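Local coordinates for putative peptidyl-arginine deiminase family protein (Campylobacter jejuni subsp. jejuni serotype O:2, PDB 6B10) that probably hydrolyses agmatine to N-carbamoylputrescine as an agmatine deiminase of polyamine biosynthesis, at residues Glu252-Pro256 / Ala268-Phe273; Glu195-Ile199 / His232-Leu236; Leu158-Cys163 / Asp205-Asp209; Ile281-Tyr285 / Gly319-Cys323; Ala221-Cys225 / Leu236-Lys240. All blocks are in the same frame, centred on the assembly; numbering follows the deposited sequence.

Interaction 1: residues Glu252-Pro256 / Ala268-Phe273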
# COMPACT_ATOMS: atom_id res chain seq x y z
N GLU A 252 9.12 -14.05 8.03
CA GLU A 252 9.67 -14.15 6.68
C GLU A 252 8.61 -14.45 5.64
O GLU A 252 7.68 -15.23 5.88
CB GLU A 252 10.79 -15.19 6.62
CG GLU A 252 12.04 -14.77 7.39
CD GLU A 252 13.19 -15.74 7.26
OE1 GLU A 252 13.02 -16.82 6.65
OE2 GLU A 252 14.29 -15.42 7.77
N LEU A 253 8.76 -13.83 4.48
CA LEU A 253 7.85 -14.02 3.36
C LEU A 253 8.66 -14.50 2.17
O LEU A 253 9.12 -13.69 1.37
CB LEU A 253 7.15 -12.70 3.02
CG LEU A 253 6.39 -12.01 4.15
CD1 LEU A 253 5.98 -10.61 3.72
CD2 LEU A 253 5.18 -12.83 4.58
N PRO A 254 8.87 -15.82 2.05
CA PRO A 254 9.70 -16.34 0.95
C PRO A 254 9.07 -16.10 -0.40
O PRO A 254 7.93 -16.47 -0.62
CB PRO A 254 9.79 -17.84 1.25
CG PRO A 254 8.60 -18.14 2.10
CD PRO A 254 8.39 -16.91 2.92
N ILE A 255 9.82 -15.48 -1.31
CA ILE A 255 9.28 -15.17 -2.63
C ILE A 255 8.96 -16.46 -3.38
O ILE A 255 9.59 -17.49 -3.15
CB ILE A 255 10.23 -14.28 -3.47
CG1 ILE A 255 11.55 -14.99 -3.79
CG2 ILE A 255 10.48 -12.96 -2.74
CD1 ILE A 255 12.50 -14.17 -4.65
N PRO A 256 7.94 -16.42 -4.26
CA PRO A 256 7.60 -17.63 -4.99
C PRO A 256 8.65 -17.94 -6.06
O PRO A 256 9.57 -17.14 -6.27
CB PRO A 256 6.26 -17.27 -5.64
CG PRO A 256 6.31 -15.80 -5.81
CD PRO A 256 7.10 -15.28 -4.65
N ALA A 268 6.74 -10.72 -8.21
CA ALA A 268 5.78 -11.30 -7.28
C ALA A 268 6.32 -11.19 -5.86
O ALA A 268 7.44 -11.62 -5.60
CB ALA A 268 5.52 -12.76 -7.65
N THR A 269 5.52 -10.61 -4.97
CA THR A 269 5.93 -10.39 -3.59
C THR A 269 4.72 -10.53 -2.66
O THR A 269 3.63 -10.04 -2.97
CB THR A 269 6.58 -9.01 -3.40
OG1 THR A 269 6.77 -8.74 -2.00
CG2 THR A 269 5.73 -7.89 -4.02
N TYR A 270 4.93 -11.18 -1.52
CA TYR A 270 3.87 -11.38 -0.54
C TYR A 270 3.74 -10.20 0.42
O TYR A 270 2.77 -10.11 1.18
CB TYR A 270 4.05 -12.70 0.22
CG TYR A 270 3.90 -13.94 -0.66
CD1 TYR A 270 2.66 -14.29 -1.18
CD2 TYR A 270 4.99 -14.76 -0.94
CE1 TYR A 270 2.50 -15.42 -1.97
CE2 TYR A 270 4.85 -15.90 -1.74
CZ TYR A 270 3.61 -16.22 -2.25
OH TYR A 270 3.47 -17.35 -3.04
N ALA A 271 4.70 -9.28 0.37
CA ALA A 271 4.67 -8.08 1.22
C ALA A 271 3.60 -7.07 0.79
O ALA A 271 3.20 -6.21 1.58
CB ALA A 271 6.04 -7.42 1.26
N ASN A 272 3.11 -7.18 -0.44
CA ASN A 272 2.10 -6.25 -0.96
C ASN A 272 0.67 -6.64 -0.55
O ASN A 272 -0.27 -6.57 -1.35
CB ASN A 272 2.21 -6.18 -2.49
CG ASN A 272 2.00 -4.79 -3.03
OD1 ASN A 272 1.04 -4.53 -3.75
ND2 ASN A 272 2.91 -3.88 -2.71
N PHE A 273 0.51 -7.04 0.72
CA PHE A 273 -0.80 -7.31 1.30
C PHE A 273 -1.48 -6.00 1.72
O PHE A 273 -0.87 -4.93 1.66
CB PHE A 273 -0.72 -8.29 2.48
CG PHE A 273 0.37 -8.00 3.48
CD1 PHE A 273 0.41 -6.79 4.18
CD2 PHE A 273 1.33 -8.96 3.78
CE1 PHE A 273 1.41 -6.54 5.12
CE2 PHE A 273 2.32 -8.72 4.72
CZ PHE A 273 2.36 -7.51 5.39
O HOH W 1 7.69 -12.29 -0.68

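Interaction 2: residues Glu195-Ile199 / His232-Leu236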
# COMPACT_ATOMS: atom_id res chain seq x y z
N GLU A 195 18.75 -0.01 3.28
CA GLU A 195 19.67 0.11 2.15
C GLU A 195 19.48 -1.02 1.15
O GLU A 195 19.50 -0.80 -0.07
CB GLU A 195 21.12 0.10 2.63
CG GLU A 195 21.48 1.20 3.62
CD GLU A 195 21.40 2.59 3.02
OE1 GLU A 195 21.80 2.76 1.85
OE2 GLU A 195 20.94 3.52 3.72
N ASN A 196 19.30 -2.24 1.66
CA ASN A 196 19.36 -3.45 0.85
C ASN A 196 18.03 -4.05 0.43
O ASN A 196 16.98 -3.74 1.00
CB ASN A 196 20.16 -4.52 1.60
CG ASN A 196 21.62 -4.17 1.73
OD1 ASN A 196 22.36 -4.22 0.75
ND2 ASN A 196 22.05 -3.82 2.93
N GLY A 197 18.11 -4.93 -0.56
CA GLY A 197 16.99 -5.73 -1.03
C GLY A 197 16.24 -5.04 -2.14
O GLY A 197 16.26 -3.82 -2.25
N PHE A 198 15.58 -5.84 -2.97
CA PHE A 198 14.59 -5.30 -3.92
C PHE A 198 13.76 -6.42 -4.56
O PHE A 198 14.00 -7.60 -4.29
CB PHE A 198 15.25 -4.41 -4.98
CG PHE A 198 16.48 -5.00 -5.59
CD1 PHE A 198 16.38 -5.85 -6.68
CD2 PHE A 198 17.73 -4.69 -5.09
CE1 PHE A 198 17.52 -6.39 -7.26
CE2 PHE A 198 18.87 -5.22 -5.66
CZ PHE A 198 18.76 -6.07 -6.75
N ILE A 199 12.76 -6.03 -5.35
CA ILE A 199 11.91 -6.96 -6.10
C ILE A 199 11.38 -6.25 -7.34
O ILE A 199 11.96 -6.35 -8.42
CB ILE A 199 10.73 -7.49 -5.24
CG1 ILE A 199 11.14 -8.74 -4.45
CG2 ILE A 199 9.53 -7.88 -6.10
CD1 ILE A 199 10.48 -8.86 -3.10
N HIS A 232 17.77 -12.50 -6.32
CA HIS A 232 17.25 -11.89 -5.10
C HIS A 232 17.92 -12.37 -3.82
O HIS A 232 17.74 -11.75 -2.78
CB HIS A 232 15.75 -12.16 -4.98
CG HIS A 232 14.93 -11.50 -6.03
ND1 HIS A 232 14.42 -12.18 -7.12
CD2 HIS A 232 14.50 -10.22 -6.16
CE1 HIS A 232 13.72 -11.35 -7.87
NE2 HIS A 232 13.76 -10.16 -7.31
N TYR A 233 18.67 -13.46 -3.89
CA TYR A 233 19.18 -14.10 -2.67
C TYR A 233 19.98 -13.17 -1.76
O TYR A 233 19.65 -13.01 -0.59
CB TYR A 233 20.01 -15.35 -2.99
CG TYR A 233 20.48 -16.06 -1.74
CD1 TYR A 233 19.65 -16.94 -1.07
CD2 TYR A 233 21.76 -15.82 -1.22
CE1 TYR A 233 20.07 -17.58 0.09
CE2 TYR A 233 22.18 -16.46 -0.06
CZ TYR A 233 21.34 -17.34 0.59
OH TYR A 233 21.75 -17.97 1.73
N LEU A 234 21.05 -12.58 -2.30
CA LEU A 234 21.97 -11.77 -1.49
C LEU A 234 21.42 -10.40 -1.07
O LEU A 234 21.62 -9.99 0.07
CB LEU A 234 23.33 -11.61 -2.20
CG LEU A 234 24.16 -12.89 -2.35
CD1 LEU A 234 25.37 -12.64 -3.24
CD2 LEU A 234 24.60 -13.46 -1.01
N PRO A 235 20.74 -9.68 -1.99
CA PRO A 235 20.07 -8.45 -1.59
C PRO A 235 19.09 -8.65 -0.44
O PRO A 235 19.09 -7.87 0.51
CB PRO A 235 19.31 -8.03 -2.85
CG PRO A 235 20.11 -8.60 -3.97
CD PRO A 235 20.69 -9.88 -3.45
N LEU A 236 18.28 -9.71 -0.51
CA LEU A 236 17.32 -10.01 0.54
C LEU A 236 17.99 -10.56 1.80
O LEU A 236 17.52 -10.29 2.91
CB LEU A 236 16.22 -10.95 0.04
CG LEU A 236 15.30 -10.32 -1.01
CD1 LEU A 236 14.26 -11.32 -1.48
CD2 LEU A 236 14.62 -9.06 -0.48

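Interaction 3: residues Leu158-Cys163 / Asp205-Asp209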
# COMPACT_ATOMS: atom_id res chain seq x y z
N LEU A 158 9.06 2.90 8.31
CA LEU A 158 9.96 2.07 7.55
C LEU A 158 9.98 2.61 6.12
O LEU A 158 8.94 3.00 5.59
CB LEU A 158 9.42 0.63 7.58
CG LEU A 158 10.26 -0.60 7.30
CD1 LEU A 158 11.53 -0.63 8.13
CD2 LEU A 158 9.41 -1.85 7.57
N THR A 159 11.16 2.69 5.53
CA THR A 159 11.29 3.19 4.16
C THR A 159 12.61 2.73 3.54
O THR A 159 13.50 2.26 4.24
CB THR A 159 11.19 4.74 4.10
OG1 THR A 159 11.05 5.17 2.74
CG2 THR A 159 12.41 5.40 4.73
N SER A 160 12.72 2.86 2.22
CA SER A 160 13.95 2.50 1.52
C SER A 160 14.74 3.74 1.13
O SER A 160 14.18 4.70 0.60
CB SER A 160 13.62 1.69 0.26
OG SER A 160 14.77 1.52 -0.54
N SER A 161 16.04 3.70 1.40
CA SER A 161 16.96 4.78 1.00
C SER A 161 16.94 5.06 -0.50
O SER A 161 17.18 6.19 -0.93
CB SER A 161 18.39 4.42 1.42
OG SER A 161 18.47 4.27 2.83
N HIS A 162 16.66 4.03 -1.29
CA HIS A 162 16.64 4.16 -2.75
C HIS A 162 15.44 4.96 -3.25
O HIS A 162 15.50 5.55 -4.33
CB HIS A 162 16.66 2.77 -3.39
CG HIS A 162 17.88 1.96 -3.04
ND1 HIS A 162 18.99 1.91 -3.86
CD2 HIS A 162 18.16 1.20 -1.96
CE1 HIS A 162 19.90 1.13 -3.30
NE2 HIS A 162 19.43 0.69 -2.15
N CYS A 163 14.35 4.99 -2.48
CA CYS A 163 13.14 5.70 -2.89
C CYS A 163 13.25 7.22 -2.72
O CYS A 163 13.36 7.95 -3.70
CB CYS A 163 11.93 5.21 -2.09
SG CYS A 163 11.62 3.44 -2.21
N ASP A 205 9.25 2.90 -9.86
CA ASP A 205 9.24 3.37 -8.48
C ASP A 205 9.60 2.25 -7.50
O ASP A 205 8.87 1.26 -7.39
CB ASP A 205 7.86 3.95 -8.13
N HIS A 206 10.73 2.41 -6.82
CA HIS A 206 11.16 1.50 -5.75
C HIS A 206 10.21 1.71 -4.56
O HIS A 206 9.86 2.85 -4.25
CB HIS A 206 12.61 1.81 -5.36
CG HIS A 206 13.38 0.64 -4.82
ND1 HIS A 206 12.96 -0.09 -3.73
CD2 HIS A 206 14.56 0.11 -5.20
CE1 HIS A 206 13.84 -1.05 -3.48
NE2 HIS A 206 14.82 -0.94 -4.36
N HIS A 207 9.77 0.63 -3.91
CA HIS A 207 8.78 0.73 -2.84
C HIS A 207 9.02 -0.23 -1.68
O HIS A 207 9.19 -1.42 -1.89
CB HIS A 207 7.38 0.47 -3.37
CG HIS A 207 6.83 1.56 -4.24
ND1 HIS A 207 7.03 2.90 -3.98
CD2 HIS A 207 6.05 1.50 -5.34
CE1 HIS A 207 6.41 3.62 -4.90
NE2 HIS A 207 5.81 2.80 -5.74
N ILE A 208 8.99 0.31 -0.46
CA ILE A 208 9.14 -0.49 0.74
C ILE A 208 8.02 -1.53 0.88
O ILE A 208 8.24 -2.59 1.46
CB ILE A 208 9.19 0.40 2.01
CG1 ILE A 208 9.83 -0.36 3.18
CG2 ILE A 208 7.81 0.91 2.41
CD1 ILE A 208 11.32 -0.57 3.02
N ASP A 209 6.83 -1.25 0.31
CA ASP A 209 5.72 -2.20 0.41
C ASP A 209 5.87 -3.43 -0.50
O ASP A 209 4.97 -4.26 -0.55
CB ASP A 209 4.36 -1.50 0.23
CG ASP A 209 4.07 -1.09 -1.22
OD1 ASP A 209 4.99 -1.10 -2.06
OD2 ASP A 209 2.91 -0.75 -1.51
O HOH W 2 10.27 3.04 -0.05

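Interaction 4: residues Ile281-Tyr285 / Gly319-Cys323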
# COMPACT_ATOMS: atom_id res chain seq x y z
N ILE A 281 -5.60 -9.04 3.55
CA ILE A 281 -5.76 -9.61 2.22
C ILE A 281 -4.37 -9.78 1.62
O ILE A 281 -3.65 -8.80 1.43
CB ILE A 281 -6.63 -8.72 1.31
CG1 ILE A 281 -7.89 -8.23 2.04
CG2 ILE A 281 -7.00 -9.47 0.03
CD1 ILE A 281 -8.77 -9.32 2.61
N VAL A 282 -4.00 -11.02 1.33
CA VAL A 282 -2.63 -11.33 0.87
C VAL A 282 -2.64 -11.76 -0.59
O VAL A 282 -3.55 -12.47 -1.02
CB VAL A 282 -1.95 -12.40 1.76
CG1 VAL A 282 -1.86 -11.93 3.20
CG2 VAL A 282 -2.68 -13.74 1.71
N PRO A 283 -1.63 -11.34 -1.36
CA PRO A 283 -1.56 -11.81 -2.74
C PRO A 283 -1.17 -13.28 -2.81
O PRO A 283 -0.26 -13.72 -2.10
CB PRO A 283 -0.47 -10.92 -3.37
CG PRO A 283 0.33 -10.39 -2.24
CD PRO A 283 -0.52 -10.44 -1.01
N PHE A 284 -1.88 -14.03 -3.64
CA PHE A 284 -1.55 -15.41 -3.97
C PHE A 284 -1.07 -15.42 -5.42
O PHE A 284 -1.56 -14.65 -6.26
CB PHE A 284 -2.78 -16.32 -3.81
CG PHE A 284 -2.96 -16.92 -2.43
CD1 PHE A 284 -2.29 -16.41 -1.31
CD2 PHE A 284 -3.82 -17.99 -2.25
CE1 PHE A 284 -2.47 -16.98 -0.05
CE2 PHE A 284 -4.01 -18.56 -0.99
CZ PHE A 284 -3.34 -18.05 0.11
N TYR A 285 -0.10 -16.28 -5.71
CA TYR A 285 0.50 -16.38 -7.05
C TYR A 285 0.46 -17.81 -7.62
O TYR A 285 1.12 -18.11 -8.63
CB TYR A 285 1.93 -15.85 -7.01
CG TYR A 285 2.03 -14.41 -6.53
CD1 TYR A 285 1.54 -13.36 -7.32
CD2 TYR A 285 2.63 -14.09 -5.31
CE1 TYR A 285 1.62 -12.04 -6.89
CE2 TYR A 285 2.72 -12.77 -4.87
CZ TYR A 285 2.22 -11.75 -5.67
OH TYR A 285 2.31 -10.43 -5.25
N GLY A 319 2.68 -4.15 -10.24
CA GLY A 319 2.16 -3.90 -8.91
C GLY A 319 1.31 -5.06 -8.44
O GLY A 319 1.02 -5.97 -9.21
N SER A 320 0.91 -5.03 -7.18
CA SER A 320 0.08 -6.09 -6.62
C SER A 320 -1.01 -5.44 -5.77
O SER A 320 -1.29 -4.26 -5.95
CB SER A 320 0.96 -7.08 -5.85
OG SER A 320 0.21 -8.21 -5.43
N LEU A 321 -1.61 -6.19 -4.85
CA LEU A 321 -2.83 -5.75 -4.16
C LEU A 321 -2.68 -4.40 -3.46
O LEU A 321 -3.52 -3.53 -3.65
CB LEU A 321 -3.32 -6.80 -3.15
CG LEU A 321 -3.64 -8.21 -3.68
CD1 LEU A 321 -4.08 -9.11 -2.53
CD2 LEU A 321 -4.71 -8.19 -4.77
N HIS A 322 -1.62 -4.24 -2.67
CA HIS A 322 -1.41 -3.01 -1.88
C HIS A 322 -1.26 -1.78 -2.78
O HIS A 322 -1.78 -0.72 -2.47
CB HIS A 322 -0.18 -3.14 -0.97
CG HIS A 322 -0.09 -2.10 0.10
ND1 HIS A 322 0.90 -1.15 0.13
CD2 HIS A 322 -0.86 -1.86 1.19
CE1 HIS A 322 0.74 -0.36 1.18
NE2 HIS A 322 -0.32 -0.77 1.84
N CYS A 323 -0.54 -1.94 -3.89
CA CYS A 323 -0.33 -0.85 -4.86
C CYS A 323 -1.63 -0.36 -5.49
O CYS A 323 -1.73 0.80 -5.88
CB CYS A 323 0.62 -1.31 -5.98
SG CYS A 323 2.28 -1.77 -5.45

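Interaction 5: residues Ala221-Cys225 / Leu236-Lys240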
# COMPACT_ATOMS: atom_id res chain seq x y z
N ALA A 221 7.15 -8.04 8.79
CA ALA A 221 7.13 -9.13 7.83
C ALA A 221 7.92 -8.66 6.63
O ALA A 221 7.71 -7.55 6.16
CB ALA A 221 5.71 -9.46 7.42
N HIS A 222 8.82 -9.51 6.12
CA HIS A 222 9.76 -9.10 5.08
C HIS A 222 10.08 -10.23 4.10
O HIS A 222 10.15 -11.41 4.46
CB HIS A 222 11.06 -8.55 5.68
CG HIS A 222 11.91 -9.58 6.38
ND1 HIS A 222 12.83 -10.36 5.71
CD2 HIS A 222 11.97 -9.95 7.68
CE1 HIS A 222 13.41 -11.18 6.57
NE2 HIS A 222 12.91 -10.95 7.77
N CYS A 223 10.30 -9.84 2.85
CA CYS A 223 10.65 -10.78 1.80
C CYS A 223 11.97 -11.46 2.10
O CYS A 223 12.87 -10.87 2.68
CB CYS A 223 10.74 -10.07 0.45
SG CYS A 223 9.14 -9.47 -0.10
N ILE A 224 12.05 -12.73 1.72
CA ILE A 224 13.30 -13.48 1.80
C ILE A 224 13.34 -14.39 0.57
O ILE A 224 12.32 -14.61 -0.08
CB ILE A 224 13.40 -14.28 3.13
CG1 ILE A 224 14.85 -14.65 3.47
CG2 ILE A 224 12.58 -15.56 3.09
CD1 ILE A 224 15.83 -13.49 3.53
N CYS A 225 14.53 -14.87 0.23
CA CYS A 225 14.70 -15.80 -0.87
C CYS A 225 15.57 -16.96 -0.41
O CYS A 225 16.65 -16.75 0.15
CB CYS A 225 15.36 -15.10 -2.05
SG CYS A 225 15.66 -16.19 -3.44
N LEU A 236 18.28 -9.71 -0.51
CA LEU A 236 17.32 -10.01 0.54
C LEU A 236 17.99 -10.56 1.80
O LEU A 236 17.52 -10.29 2.91
CB LEU A 236 16.22 -10.95 0.04
CG LEU A 236 15.30 -10.32 -1.01
CD1 LEU A 236 14.26 -11.32 -1.48
CD2 LEU A 236 14.62 -9.06 -0.48
N GLN A 237 19.08 -11.30 1.64
CA GLN A 237 19.85 -11.73 2.81
C GLN A 237 20.46 -10.52 3.53
O GLN A 237 20.45 -10.47 4.76
CB GLN A 237 20.94 -12.75 2.44
CG GLN A 237 20.40 -14.16 2.25
CD GLN A 237 19.88 -14.80 3.53
OE1 GLN A 237 20.42 -14.56 4.62
NE2 GLN A 237 18.84 -15.62 3.42
N LYS A 238 20.97 -9.56 2.77
CA LYS A 238 21.50 -8.32 3.37
C LYS A 238 20.40 -7.49 4.04
O LYS A 238 20.59 -6.96 5.14
CB LYS A 238 22.22 -7.48 2.31
CG LYS A 238 23.56 -8.03 1.86
CD LYS A 238 24.13 -7.17 0.75
CE LYS A 238 25.30 -7.84 0.05
NZ LYS A 238 25.64 -7.15 -1.22
N MET A 239 19.25 -7.37 3.37
CA MET A 239 18.10 -6.71 3.97
C MET A 239 17.71 -7.38 5.29
O MET A 239 17.39 -6.70 6.26
CB MET A 239 16.90 -6.71 3.01
CG MET A 239 15.77 -5.78 3.43
SD MET A 239 14.35 -5.88 2.33
CE MET A 239 13.68 -7.48 2.81
N LYS A 240 17.74 -8.71 5.32
CA LYS A 240 17.44 -9.45 6.54
C LYS A 240 18.35 -9.02 7.69
O LYS A 240 17.89 -8.75 8.80
CB LYS A 240 17.54 -10.96 6.31
CG LYS A 240 17.15 -11.80 7.51
CD LYS A 240 17.40 -13.29 7.27
CE LYS A 240 17.19 -14.11 8.53
NZ LYS A 240 16.85 -15.53 8.22

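Interaction 1: residues Glu252-Pro256 / Ala268-Phe273
Leu253 and Pro256 make the main apolar contacts with the 268-273 loop, at different places along it. Leu253 works through one branch: its CD1 lies 3.8 Å from Ala271 CA and 4.2 Å from Phe273 CE2, a methyl set between the loop backbone and the phenyl ring. The pyrrolidine of Pro256 touches two residues, CG meeting Ala268 CB at 3.6 Å and CD approaching Tyr270 CE2 at 3.7 Å. Pro256 and Tyr270 advance from opposite directions; with CG anti to its carbonyl carbon (chi1 -66°), the tyrosine carries its ring alongside the end of the strand. The contact sets the end of strand 249-254, in one three-stranded sheet, against the loop that leads into strand 274-276 of the next, the two sheets being consecutive blades of the alpha/beta propeller expected for this deiminase family. Polar contacts are sparse. Pro254 O sits in the plane of the Tyr270 ring at its edge, 3.3 Å from CE2, while the phenol hydroxyl is hydrogen-bonded farther off to Asp290. No direct hydrogen bond joins the two backbones; a water bridges them, donating to Leu253 O at 2.9 Å and accepting from Tyr270 N at 3.1 Å. Within the loop, Thr269 OG1 accepts from Ala271 N (3.2 Å, 152° at the hydrogen), an ST turn, and Ala271 O hangs over the centre of one face of the Phe273 ring.

Interaction 2: residues Glu195-Ile199 / His232-Leu236
Phe198 and Pro235 meet through ring carbons, CE2 of the phenylalanine resting 4.0 Å from CG of the proline. A single torsion puts the phenyl group there: its CG stands between the backbone N and the carbonyl carbon (chi1 47°), which turns the ring back toward the helix although the CB leaves in the other direction. The same residue also uses its backbone. Phe198 O lies near the plane of the His232 imidazole, at its edge, 3.3 Å from CD2. His232 extends CG anti to its carbonyl carbon (chi1 -66°), bringing the CD2-NE2 side of the ring to the 195-199 segment while ND1, on the other side, is hydrogen-bonded to Asp230. Ile199 crosses this imidazole at about a right angle, its CG1 branch 4.1 Å from His232 CD2. Beside the phenylalanine, Gly197 brings its backbone against the proline ring, CA 3.7 Å from Pro235 CB, and Leu236 leans in with one methyl, CD2 lying 4.1 Å from Gly197 CA. Gly197 has a positive phi (91°) and no side chain to keep the proline away. Its N is 3.3 Å from Pro235 O, but the angle is poor and no hydrogen bond forms. Asn196 CB lies against the same carbonyl oxygen. The 195-199 segment follows strand 190-194, and here it passes across the first turn of helix 233-244, a helix start carrying a proline, where the missing N-H costs no helical hydrogen bond.

Interaction 3: residues Leu158-Cys163 / Asp205-Asp209
Ile208 packs against the backbone of strand 156-160, and this is the tight end of the contact. Its CG1 branch runs anti to the backbone N (chi1 -160°), bringing CD1 to within 3.6 Å of Thr159 C. The other branch, CG2, lies 4.0 Å from Leu158 O. Leu158 crosses the isoleucine at about a right angle, its CG 4.1 Å from Ile208 CG1, so both the strand backbone and one of its side chains bear on the same residue. A water lies between the segments, accepting weakly from both Ser160 N and Ile208 N. Toward the surface the fit slackens. The imidazoles of His162 and His206 are nearly parallel, their planes at 15°, yet so far slid that they scarcely overlap, with centroids 5.4 Å apart. What covers the His206 face is instead the methylene of His162, CB standing 3.8 Å from His206 CD2 in a CH-pi contact, together with the hydroxyl of Ser160. His206 ND1 is buried here without a hydrogen-bonding partner in the model, whereas His162 NE2 is hydrogen-bonded to Glu195 O. Ser160 is an N-cap: its OG accepts from His162 N at 3.2 Å, securing the turn from strand into helix. On the opposing segment, His207-Ile208-Asp209 matches the His-Xaa-Asp sequence that guanidine-modifying enzymes of this superfamily carry at the active site, and Ile208, its middle residue, is the one that lies on strand 156-160.

Interaction 4: residues Ile281-Tyr285 / Gly319-Cys323
Leu321 drives its CD1 methyl against strand 279-284, 3.5 Å from Pro283 N and 3.6 Å from Val282 C, so that it presses on the peptide link as well as on side chains. The strand is the middle one of a three-stranded blade of the alpha/beta propeller expected for agmatine deiminases, and the 319-323 segment belongs to the loop that precedes strand 326-329. Leu321 has the most surface buried here. Its CG is anti to the carbonyl carbon (chi1 -58°) and the chain continues extended, which gives CD1 its reach; Ile281 crosses it at about a right angle and offers CG2 to the same methyl at 3.9 Å. Val309 and Phe47 also touch Leu321, placing it where the blade meets helix 37-52. Pro283, meeting the leucine at a slant, sets CD 4.1 Å from Leu321 CD1 while its CB faces the residue before the leucine, 3.5 Å from Ser320 OG. Ser320 thus combines apolar and polar contacts: its hydroxyl, anti to the backbone N, lies against the proline and ends at the phenol of Tyr285. The loop goes on to His322 and Cys323; deiminases of this family use a cysteine near the C-terminus as nucleophile, and Cys323 is consistent with that position. Tyr285 OH is gripped twice, accepting from Ser320 OG at 3.1 Å and hydrogen-bonding with its own proton to Thr269 O.

Interaction 5: residues Ala221-Cys225 / Leu236-Lys240
Ile224 reaches the helix with its CD1 methyl, which lies 3.7 Å from Leu236 O and equally 3.7 Å from Gln237 NE2, with the aliphatic part of Lys240 close by. Although its CB leaves the strand pointing away from the helix, CG1 is anti to the backbone N (chi1 -159°) and swings the branch back. Leu236 straddles the strand end with both methyls, CD2 standing 4.1 Å from Cys223 CB and CD1 4.0 Å from Cys225 CB. One turn on, Met239 bends at its last torsion so that CE comes to 3.5 Å from Cys223 O and also touches the CB of His222, the two side chains sliding past each other in opposite directions. His222 CE1 meets Lys240 CG at 3.9 Å, the imidazole crossing the lysine chain at a slant. A second layer fixes these groups. His222 ND1 donates to Cys223 O (3.1 Å, 156° at the hydrogen), the donor standing well above the carbonyl plane, which holds the ring in place beside the strand. Lys240 stretches out beyond CG and its NZ forms a salt bridge with Glu252 on the adjoining strand. Strand 219-224, helix 233-244 and strand 249-254 form a beta-alpha-beta crossover, the helix running at 149° to the strand over the segments compared. Since no hydrogen bond passes between the 221-225 and 236-240 segments, their seam is held by apolar contact, while His222 ND1 is taken up by Cys223 O and Lys240 NZ by Glu252.

How the interactions relate
Interactions 2 and 5 share Leu236 and lie about 6 Å apart between centres, the loop and the strand packing on the same helix, 233-244. Interaction 5 adjoins interaction 1 through neighbouring strands of one sheet, where Leu253 N probably bonds to His222 O (2.8 Å). Interactions 1 and 4, centres about 9 Å apart, are tied by a probable bond from His322 N to Asn272 O (3.0 Å), and Asn272 ND2 reaches Asp209 O of interaction 3 (3.0 Å). Ser161 OG and Glu195 OE2 (2.7 Å) couple interaction 3 to interaction 2. Asp209 OD2 to His322 ND1 (2.6 Å) joins interactions 3 and 4 where the probable active site lies. The bound potassium ion is about 12 Å from the His207 side chain in interaction 3.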